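Local coordinates for hypothetical protein Atu2144 (Agrobacterium tumefaciens, PDB 2ODF), which is of unknown function but resembles N-formylglutamate amidohydrolases and may likewise hydrolyse a small amide substrate, at residues A[6-11]-A[37-42]; A[84-89]-A[120-125]. All coordinates share one frame; numbering follows the deposited sequence.

Contact 1 of 2, residues A[6-11]-A[37-42]; sequences RFFTEA and TIPQKY
Phe7 reaches across to Tyr42 as an offset edge-to-face pair: the tyrosine turns its edge to the phenylalanine face, with ring centroids 5.7 Å apart and planes at 62°. The two rings come together at one corner, where Tyr42 CE2 lies 3.8 Å from Phe7 CZ and the phenol oxygen rests close to Phe7 CE2. What carries the Phe7 ring that far is its first torsion: CG stands opposite the backbone N (chi1 -160°), which throws the ring toward the 37-42 loop although the CB itself does not point there. Pro39 CG sits 4.1 Å from Phe7 CE1, while Phe7 CD1 lies over the centre of the Phe8 ring. Lys41 leaves its backbone with CG between N and the carbonyl carbon, lays CD 3.5 Å from Phe7 O, then bends at chi3 (-90°) so that NZ can donate to Tyr42 OH at 3.0 Å. That hydroxyl also bonds Glu118 on helix 116-143, which also packs against the Phe7 ring through Ala125 and Leu126. The N-terminal lead-in to edge strand 16-19 is thus laid against the loop that follows the inner strand 27-31 of the mixed sheet, beside that long helix. Between the backbones one water bridges the gap, donating to Phe7 O at 2.7 Å and accepting from Lys41 N at 2.9 Å. Farther out, Thr9 presses its CG2 methyl against the amide end of the extended Gln40 chain, 3.6 Å from NE2, the two side chains crossing at about a right angle.

Contact 2 of 2, residues A[84-89]-A[120-125]; sequences RLVYDC and FARTSA
Arg122 leaves the helix with CG beside its backbone N (chi1 -62°) and then runs extended from CG to NE, a reach that sets its guanidinium beside the backbone of Val86. Val86 holds CG1 anti to its own N (chi1 -177°), and this methyl lies over one face of the guanidinium while packing 3.8 Å from Arg122 CD. The two side chains cross at about a right angle. From there NH1 donates to Val86 O at 2.9 Å, reaching a lone pair in the carbonyl plane; the bond bends to 147° at the hydrogen, and the oxygen sits somewhat out of the guanidinium plane. Further partners fix the rotation of the group: Glu118, one turn earlier on the helix, makes a salt bridge to NE, and Asn111 OD1 also takes a bond from NH1. With its charge buried, the arginine is probably stabilised chiefly by that carboxylate.

Tyr87, the next residue along, swings its ring toward the helix backbone instead. Its CD2 lies 4.2 Å from Arg122 CB, and CE2 comes 3.8 Å from Thr123 OG1, a packing approach, since that hydroxyl bonds back to Arg119 O within the helix. The phenol is held at its far end by Arg91 O, while Tyr127 meets the ring from the next turn of the helix.

Within the loop, Arg84 NH2 bridges to Asp88 OD2 at 2.9 Å, on the syn side of the carboxylate. The whole is a loop-on-helix junction of an alpha/beta fold, with one buried arginine from a long helix gripping a main-chain carbonyl of the segment that follows strand 77-80.

Overall arrangement
From the N terminus the chain passes through 6-11, runs along strands 16-19 and 27-31, and returns at 37-42, where contact 1 closes a loop with 25 residues between its segments. Only afterwards does 84-89, following strand 77-80, open contact 2, which closes on helix 116-143 with 30 residues between its segments. The two therefore stand in series, neither nested nor crossed. In space they adjoin, their centres about 12 Å apart: Phe7 packs on Ala125, Pro39 on Val86, and Tyr42 on Arg122. Together they tie the N-terminal lead-in and the loops after strands 27-31 and 77-80 to helix 116-143, whose Ser124 also reaches Asp132 of the second subunit.

Contact 1 of 2, residues A[6-11]-A[37-42]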
loop_
_atom_site.group_PDB
_atom_site.type_symbol
_atom_site.label_atom_id
_atom_site.label_comp_id
_atom_site.label_asym_id
_atom_site.label_seq_id
_atom_site.Cartn_x
_atom_site.Cartn_y
_atom_site.Cartn_z
ATOM N N ARG A 6 16.485 8.704 -2.298
ATOM C CA ARG A 6 15.081 8.245 -2.037
ATOM C C ARG A 6 14.331 8.052 -3.364
ATOM O O ARG A 6 14.944 7.782 -4.415
ATOM C CB ARG A 6 14.347 9.251 -1.133
ATOM C CG ARG A 6 13.200 8.644 -0.250
ATOM C CD ARG A 6 12.165 9.699 0.164
ATOM N NE ARG A 6 11.652 10.428 -1.008
ATOM C CZ ARG A 6 11.062 11.628 -0.977
ATOM N NH1 ARG A 6 10.872 12.296 0.163
ATOM N NH2 ARG A 6 10.664 12.172 -2.108
ATOM N N PHE A 7 13.008 8.187 -3.312
ATOM C CA PHE A 7 12.166 7.885 -4.440
ATOM C C PHE A 7 12.213 8.989 -5.487
ATOM O O PHE A 7 12.335 8.701 -6.682
ATOM C CB PHE A 7 10.731 7.654 -3.966
ATOM C CG PHE A 7 9.915 6.903 -4.947
ATOM C CD1 PHE A 7 9.219 7.565 -5.933
ATOM C CD2 PHE A 7 9.901 5.514 -4.941
ATOM C CE1 PHE A 7 8.470 6.857 -6.861
ATOM C CE2 PHE A 7 9.184 4.812 -5.875
ATOM C CZ PHE A 7 8.451 5.477 -6.825
ATOM N N PHE A 8 12.098 10.234 -5.025
ATOM C CA PHE A 8 12.052 11.421 -5.884
ATOM C C PHE A 8 13.270 12.315 -5.682
ATOM O O PHE A 8 13.755 12.484 -4.559
ATOM C CB PHE A 8 10.793 12.289 -5.602
ATOM C CG PHE A 8 9.475 11.566 -5.798
ATOM C CD1 PHE A 8 9.056 11.195 -7.068
ATOM C CD2 PHE A 8 8.646 11.289 -4.722
ATOM C CE1 PHE A 8 7.860 10.539 -7.257
ATOM C CE2 PHE A 8 7.459 10.632 -4.903
ATOM C CZ PHE A 8 7.064 10.256 -6.181
ATOM N N THR A 9 13.729 12.928 -6.760
ATOM C CA THR A 9 14.676 14.036 -6.647
ATOM C C THR A 9 13.929 15.254 -6.096
ATOM O O THR A 9 12.694 15.328 -6.175
ATOM C CB THR A 9 15.303 14.395 -8.013
ATOM O OG1 THR A 9 14.288 14.872 -8.897
ATOM C CG2 THR A 9 16.003 13.174 -8.640
ATOM N N GLU A 10 14.665 16.214 -5.544
ATOM C CA GLU A 10 14.066 17.503 -5.157
ATOM C C GLU A 10 13.311 18.160 -6.307
ATOM O O GLU A 10 12.157 18.526 -6.142
ATOM C CB GLU A 10 15.120 18.489 -4.604
ATOM C CG GLU A 10 15.178 18.580 -3.075
ATOM C CD GLU A 10 16.021 19.773 -2.584
ATOM O OE1 GLU A 10 15.608 20.948 -2.785
ATOM O OE2 GLU A 10 17.108 19.530 -2.013
ATOM N N ALA A 11 13.956 18.293 -7.470
ATOM C CA ALA A 11 13.357 18.967 -8.614
ATOM C C ALA A 11 12.075 18.286 -9.132
ATOM O O ALA A 11 11.223 18.940 -9.727
ATOM C CB ALA A 11 14.361 19.089 -9.748
ATOM N N THR A 37 5.491 11.332 -16.763
ATOM C CA THR A 37 6.787 11.483 -16.124
ATOM C C THR A 37 7.244 10.192 -15.400
ATOM O O THR A 37 6.492 9.576 -14.653
ATOM C CB THR A 37 6.811 12.640 -15.141
ATOM O OG1 THR A 37 6.314 13.833 -15.788
ATOM C CG2 THR A 37 8.243 12.874 -14.656
ATOM N N ILE A 38 8.473 9.789 -15.685
ATOM C CA ILE A 38 9.116 8.653 -15.021
ATOM C C ILE A 38 10.093 9.264 -14.021
ATOM O O ILE A 38 10.955 10.070 -14.414
ATOM C CB ILE A 38 9.917 7.749 -16.008
ATOM C CG1 ILE A 38 9.087 7.317 -17.232
ATOM C CG2 ILE A 38 10.475 6.513 -15.266
ATOM C CD1 ILE A 38 7.774 6.630 -16.916
ATOM N N PRO A 39 9.988 8.884 -12.730
ATOM C CA PRO A 39 10.969 9.367 -11.771
ATOM C C PRO A 39 12.380 9.013 -12.233
ATOM O O PRO A 39 12.576 7.965 -12.837
ATOM C CB PRO A 39 10.622 8.614 -10.485
ATOM C CG PRO A 39 9.220 8.228 -10.636
ATOM C CD PRO A 39 8.995 7.995 -12.092
ATOM N N GLN A 40 13.315 9.918 -11.976
ATOM C CA GLN A 40 14.697 9.813 -12.436
ATOM C C GLN A 40 15.269 8.445 -12.073
ATOM O O GLN A 40 15.917 7.812 -12.889
ATOM C CB GLN A 40 15.543 10.944 -11.822
ATOM C CG GLN A 40 16.888 11.163 -12.544
ATOM C CD GLN A 40 17.882 11.992 -11.719
ATOM O OE1 GLN A 40 18.145 13.151 -12.049
ATOM N NE2 GLN A 40 18.444 11.398 -10.659
ATOM N N LYS A 41 14.985 7.957 -10.872
ATOM C CA LYS A 41 15.576 6.698 -10.430
ATOM C C LYS A 41 15.312 5.525 -11.398
ATOM O O LYS A 41 16.091 4.579 -11.448
ATOM C CB LYS A 41 15.135 6.362 -8.991
ATOM C CG LYS A 41 13.708 5.971 -8.817
ATOM C CD LYS A 41 13.418 5.413 -7.374
ATOM C CE LYS A 41 13.613 3.889 -7.245
ATOM N NZ LYS A 41 12.736 3.236 -6.160
ATOM N N TYR A 42 14.232 5.594 -12.176
ATOM C CA TYR A 42 13.850 4.488 -13.052
ATOM C C TYR A 42 14.435 4.559 -14.438
ATOM O O TYR A 42 14.332 3.608 -15.184
ATOM C CB TYR A 42 12.312 4.349 -13.125
ATOM C CG TYR A 42 11.753 3.944 -11.799
ATOM C CD1 TYR A 42 11.892 2.642 -11.333
ATOM C CD2 TYR A 42 11.175 4.872 -10.976
ATOM C CE1 TYR A 42 11.412 2.267 -10.098
ATOM C CE2 TYR A 42 10.702 4.529 -9.739
ATOM C CZ TYR A 42 10.825 3.218 -9.292
ATOM O OH TYR A 42 10.374 2.890 -8.030
HETATM O O HOH W 1 13.747 9.603 -8.819
#

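Contact 2 of 2, residues A[84-89]-A[120-125]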
loop_
_atom_site.group_PDB
_atom_site.type_symbol
_atom_site.label_atom_id
_atom_site.label_comp_id
_atom_site.label_asym_id
_atom_site.label_seq_id
_atom_site.Cartn_x
_atom_site.Cartn_y
_atom_site.Cartn_z
ATOM N N ARG A 84 1.646 6.007 -14.909
ATOM C CA ARG A 84 0.942 4.761 -14.601
ATOM C C ARG A 84 1.836 3.527 -14.850
ATOM O O ARG A 84 1.487 2.412 -14.431
ATOM C CB ARG A 84 -0.321 4.631 -15.465
ATOM C CG ARG A 84 -0.037 4.502 -17.001
ATOM C CD ARG A 84 -1.298 4.341 -17.818
ATOM N NE ARG A 84 -2.042 3.151 -17.428
ATOM C CZ ARG A 84 -3.144 2.704 -18.013
ATOM N NH1 ARG A 84 -3.687 3.363 -19.022
ATOM N NH2 ARG A 84 -3.725 1.610 -17.557
ATOM N N LEU A 85 2.918 3.704 -15.611
ATOM C CA LEU A 85 3.880 2.600 -15.807
ATOM C C LEU A 85 4.604 2.224 -14.529
ATOM O O LEU A 85 4.951 1.045 -14.354
ATOM C CB LEU A 85 4.898 2.920 -16.885
ATOM C CG LEU A 85 4.391 2.959 -18.326
ATOM C CD1 LEU A 85 5.468 3.595 -19.170
ATOM C CD2 LEU A 85 4.040 1.613 -18.820
ATOM N N VAL A 86 4.828 3.195 -13.641
ATOM C CA VAL A 86 5.464 2.943 -12.368
ATOM C C VAL A 86 4.438 2.390 -11.362
ATOM O O VAL A 86 4.656 1.358 -10.723
ATOM C CB VAL A 86 6.187 4.196 -11.813
ATOM C CG1 VAL A 86 6.900 3.853 -10.486
ATOM C CG2 VAL A 86 7.229 4.684 -12.834
ATOM N N TYR A 87 3.293 3.053 -11.265
ATOM C CA TYR A 87 2.181 2.540 -10.464
ATOM C C TYR A 87 0.891 3.088 -11.068
ATOM O O TYR A 87 0.721 4.320 -11.163
ATOM C CB TYR A 87 2.282 2.903 -8.956
ATOM C CG TYR A 87 1.287 2.091 -8.156
ATOM C CD1 TYR A 87 -0.084 2.296 -8.314
ATOM C CD2 TYR A 87 1.692 1.059 -7.315
ATOM C CE1 TYR A 87 -1.012 1.509 -7.651
ATOM C CE2 TYR A 87 0.756 0.281 -6.638
ATOM C CZ TYR A 87 -0.607 0.504 -6.832
ATOM O OH TYR A 87 -1.584 -0.269 -6.207
ATOM N N ASP A 88 -0.005 2.189 -11.470
ATOM C CA ASP A 88 -1.314 2.579 -11.992
ATOM C C ASP A 88 -2.236 2.830 -10.810
ATOM O O ASP A 88 -2.748 1.900 -10.196
ATOM C CB ASP A 88 -1.897 1.503 -12.921
ATOM C CG ASP A 88 -3.157 1.976 -13.643
ATOM O OD1 ASP A 88 -3.825 2.911 -13.135
ATOM O OD2 ASP A 88 -3.463 1.424 -14.718
ATOM N N CYS A 89 -2.425 4.103 -10.480
ATOM C CA CYS A 89 -3.184 4.462 -9.281
ATOM C C CYS A 89 -4.665 4.091 -9.362
ATOM O O CYS A 89 -5.369 4.165 -8.357
ATOM C CB CYS A 89 -2.999 5.924 -8.965
ATOM S SG CYS A 89 -1.411 6.263 -8.257
ATOM N N PHE A 120 6.723 -2.299 -2.409
ATOM C CA PHE A 120 6.397 -1.467 -1.276
ATOM C C PHE A 120 6.754 -0.000 -1.611
ATOM O O PHE A 120 5.967 0.873 -1.354
ATOM C CB PHE A 120 7.072 -1.911 0.030
ATOM C CG PHE A 120 6.741 -1.014 1.150
ATOM C CD1 PHE A 120 5.516 -1.102 1.776
ATOM C CD2 PHE A 120 7.556 0.044 1.458
ATOM C CE1 PHE A 120 5.179 -0.223 2.769
ATOM C CE2 PHE A 120 7.213 0.925 2.426
ATOM C CZ PHE A 120 6.015 0.796 3.078
ATOM N N ALA A 121 7.941 0.228 -2.163
ATOM C CA ALA A 121 8.423 1.566 -2.482
ATOM C C ALA A 121 7.407 2.325 -3.342
ATOM O O ALA A 121 7.016 3.460 -3.014
ATOM C CB ALA A 121 9.805 1.488 -3.191
ATOM N N ARG A 122 6.941 1.678 -4.414
ATOM C CA ARG A 122 5.990 2.316 -5.334
ATOM C C ARG A 122 4.635 2.515 -4.697
ATOM O O ARG A 122 4.013 3.534 -4.874
ATOM C CB ARG A 122 5.843 1.467 -6.581
ATOM C CG ARG A 122 7.143 1.322 -7.335
ATOM C CD ARG A 122 6.899 0.573 -8.579
ATOM N NE ARG A 122 8.116 0.258 -9.315
ATOM C CZ ARG A 122 8.138 -0.136 -10.585
ATOM N NH1 ARG A 122 7.011 -0.203 -11.291
ATOM N NH2 ARG A 122 9.296 -0.460 -11.156
ATOM N N THR A 123 4.169 1.511 -3.962
ATOM C CA THR A 123 2.893 1.595 -3.276
ATOM C C THR A 123 2.854 2.751 -2.266
ATOM O O THR A 123 1.867 3.492 -2.172
ATOM C CB THR A 123 2.562 0.246 -2.566
ATOM O OG1 THR A 123 2.543 -0.838 -3.518
ATOM C CG2 THR A 123 1.249 0.323 -1.874
ATOM N N SER A 124 3.951 2.923 -1.542
ATOM C CA SER A 124 4.064 3.935 -0.498
ATOM C C SER A 124 4.191 5.350 -1.017
ATOM O O SER A 124 3.729 6.273 -0.368
ATOM C CB SER A 124 5.305 3.676 0.366
ATOM O OG SER A 124 5.423 4.688 1.341
ATOM N N ALA A 125 4.878 5.496 -2.136
ATOM C CA ALA A 125 5.294 6.797 -2.673
ATOM C C ALA A 125 4.276 7.376 -3.647
ATOM O O ALA A 125 4.114 8.598 -3.700
ATOM C CB ALA A 125 6.629 6.674 -3.359
#